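Local coordinates for tailspike protein (Acinetobacter phage vB_ApiP_P1, PDB 6E1R), which probably recognises and hydrolyses the capsular polysaccharide of its Acinetobacter baumannii host, as a trimeric phage tailspike, at residues Gly16-Lys21 / Val35-Tyr40. Numbering follows the deposited sequence.
Sequences GVVNSK and VLMTGY
Val18 bonds through both N and O to one neighbouring strand, to the residues either side of Met37: its N donates to Leu36 O at 2.7 Å, and its O accepts from Thr38 N at 2.9 Å. With Leu36 N bonded to Gly16 O, these nearly straight bonds pair strands 16-18 and 34-37 in the regular parallel pattern. Beyond the strands, Lys21 N reaches Tyr40 O (2.6 Å), approaching from above the carbonyl plane. Thr38 OG1 adds a weak bond to Val18 O.

Apolar groups line both faces of the pair. On one, Val17 CG1 lies alongside Leu36, 3.7 Å from its CD2. On the other, Val18 divides its methyls: CG1 faces Val35 CG2, while CG2 packs 3.6 Å from Met37 CG. Met37, modelled as selenomethionine, extends straight before bending at its last torsion, and its SE lies near Ser20 O. Ser20 suits the N-cap of helix 21-25, its OG bonding weakly to Glu23 N.

Lys21 CB sits over one face of the Tyr40 ring, toward its rim, 3.8 Å from the centroid in a CH-pi contact. With CG anti to the backbone N (chi1 179°) and a bend at chi2 (-109°), the Lys21 chain brings CD within 3.6 Å of Tyr40 OH, itself hydrogen-bonded to Gly63 O. Gly39 suits the preceding turn, where a CB would press on the carbonyl O before it.

The chemistry is that of a beta-alpha-beta unit: main-chain bonds set the pairing, the Val18/Val35/Met37 face packs toward helix 21-25, and Thr38, just past strand 34-37, ties the contact to Lys52 of the second subunit.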
loop_
_atom_site.group_PDB
_atom_site.type_symbol
_atom_site.label_atom_id
_atom_site.label_comp_id
_atom_site.label_asym_id
_atom_site.label_seq_id
_atom_site.Cartn_x
_atom_site.Cartn_y
_atom_site.Cartn_z
ATOM N N GLY A 16 3.615 -57.329 -18.744
ATOM C CA GLY A 16 5.052 -57.306 -18.579
ATOM C C GLY A 16 5.525 -55.904 -18.259
ATOM O O GLY A 16 4.732 -55.019 -17.928
ATOM N N VAL A 17 6.841 -55.727 -18.341
ATOM C CA VAL A 17 7.481 -54.448 -18.069
ATOM C C VAL A 17 8.414 -54.108 -19.225
ATOM O O VAL A 17 9.137 -54.973 -19.730
ATOM C CB VAL A 17 8.246 -54.460 -16.728
ATOM C CG1 VAL A 17 7.279 -54.614 -15.566
ATOM C CG2 VAL A 17 9.268 -55.577 -16.707
ATOM N N VAL A 18 8.375 -52.849 -19.657
ATOM C CA VAL A 18 9.266 -52.338 -20.689
ATOM C C VAL A 18 10.035 -51.160 -20.103
ATOM O O VAL A 18 9.606 -50.526 -19.138
ATOM C CB VAL A 18 8.514 -51.929 -21.974
ATOM C CG1 VAL A 18 7.693 -53.094 -22.498
ATOM C CG2 VAL A 18 7.622 -50.732 -21.711
ATOM N N ASN A 19 11.196 -50.876 -20.694
ATOM C CA ASN A 19 12.109 -49.886 -20.141
ATOM C C ASN A 19 12.242 -48.629 -20.992
ATOM O O ASN A 19 12.964 -47.709 -20.594
ATOM C CB ASN A 19 13.493 -50.509 -19.914
ATOM C CG ASN A 19 14.155 -50.951 -21.202
ATOM O OD1 ASN A 19 13.524 -50.997 -22.256
ATOM N ND2 ASN A 19 15.439 -51.283 -21.122
ATOM N N SER A 20 11.577 -48.557 -22.143
ATOM C CA SER A 20 11.718 -47.396 -23.013
ATOM C C SER A 20 10.498 -47.300 -23.919
ATOM O O SER A 20 9.708 -48.239 -24.038
ATOM C CB SER A 20 13.002 -47.467 -23.846
ATOM O OG SER A 20 12.976 -48.575 -24.729
ATOM N N LYS A 21 10.368 -46.140 -24.567
ATOM C CA LYS A 21 9.264 -45.922 -25.496
ATOM C C LYS A 21 9.449 -46.717 -26.780
ATOM O O LYS A 21 8.465 -47.177 -27.370
ATOM C CB LYS A 21 9.127 -44.427 -25.798
ATOM C CG LYS A 21 8.021 -44.068 -26.777
ATOM C CD LYS A 21 8.590 -43.623 -28.116
ATOM C CE LYS A 21 7.491 -43.159 -29.058
ATOM N NZ LYS A 21 8.042 -42.595 -30.323
ATOM N N VAL A 35 0.645 -52.749 -19.279
ATOM C CA VAL A 35 2.089 -52.919 -19.215
ATOM C C VAL A 35 2.669 -51.798 -18.360
ATOM O O VAL A 35 2.065 -50.737 -18.191
ATOM C CB VAL A 35 2.722 -52.924 -20.628
ATOM C CG1 VAL A 35 2.682 -51.529 -21.238
ATOM C CG2 VAL A 35 4.142 -53.474 -20.604
ATOM N N LEU A 36 3.850 -52.055 -17.805
ATOM C CA LEU A 36 4.569 -51.094 -16.978
ATOM C C LEU A 36 5.793 -50.600 -17.736
ATOM O O LEU A 36 6.664 -51.395 -18.103
ATOM C CB LEU A 36 4.981 -51.715 -15.642
ATOM C CG LEU A 36 6.007 -50.942 -14.804
ATOM C CD1 LEU A 36 5.518 -49.547 -14.453
ATOM C CD2 LEU A 36 6.355 -51.713 -13.540
HETATM N N MSE A 37 5.855 -49.293 -17.970
HETATM C CA MSE A 37 7.025 -48.699 -18.598
HETATM C C MSE A 37 7.840 -47.934 -17.564
HETATM O O MSE A 37 7.318 -47.058 -16.876
HETATM C CB MSE A 37 6.625 -47.776 -19.750
HETATM C CG MSE A 37 7.804 -47.315 -20.594
HETATM SE SE MSE A 37 7.289 -46.268 -22.154
HETATM C CE MSE A 37 6.791 -44.610 -21.255
ATOM N N THR A 38 9.119 -48.280 -17.451
ATOM C CA THR A 38 10.030 -47.635 -16.506
ATOM C C THR A 38 10.899 -46.663 -17.296
ATOM O O THR A 38 11.992 -47.004 -17.749
ATOM C CB THR A 38 10.869 -48.665 -15.760
ATOM O OG1 THR A 38 11.672 -49.396 -16.695
ATOM C CG2 THR A 38 9.972 -49.634 -15.004
ATOM N N GLY A 39 10.402 -45.441 -17.461
ATOM C CA GLY A 39 11.133 -44.421 -18.183
ATOM C C GLY A 39 10.836 -44.365 -19.668
ATOM O O GLY A 39 10.635 -45.397 -20.315
ATOM N N TYR A 40 10.805 -43.148 -20.215
ATOM C CA TYR A 40 10.552 -42.971 -21.641
ATOM C C TYR A 40 11.707 -43.505 -22.479
ATOM O O TYR A 40 11.489 -44.009 -23.586
ATOM C CB TYR A 40 10.305 -41.490 -21.938
ATOM C CG TYR A 40 9.618 -41.195 -23.256
ATOM C CD1 TYR A 40 10.321 -41.215 -24.453
ATOM C CD2 TYR A 40 8.266 -40.878 -23.297
ATOM C CE1 TYR A 40 9.695 -40.936 -25.654
ATOM C CE2 TYR A 40 7.631 -40.599 -24.491
ATOM C CZ TYR A 40 8.350 -40.630 -25.667
ATOM O OH TYR A 40 7.720 -40.351 -26.859
#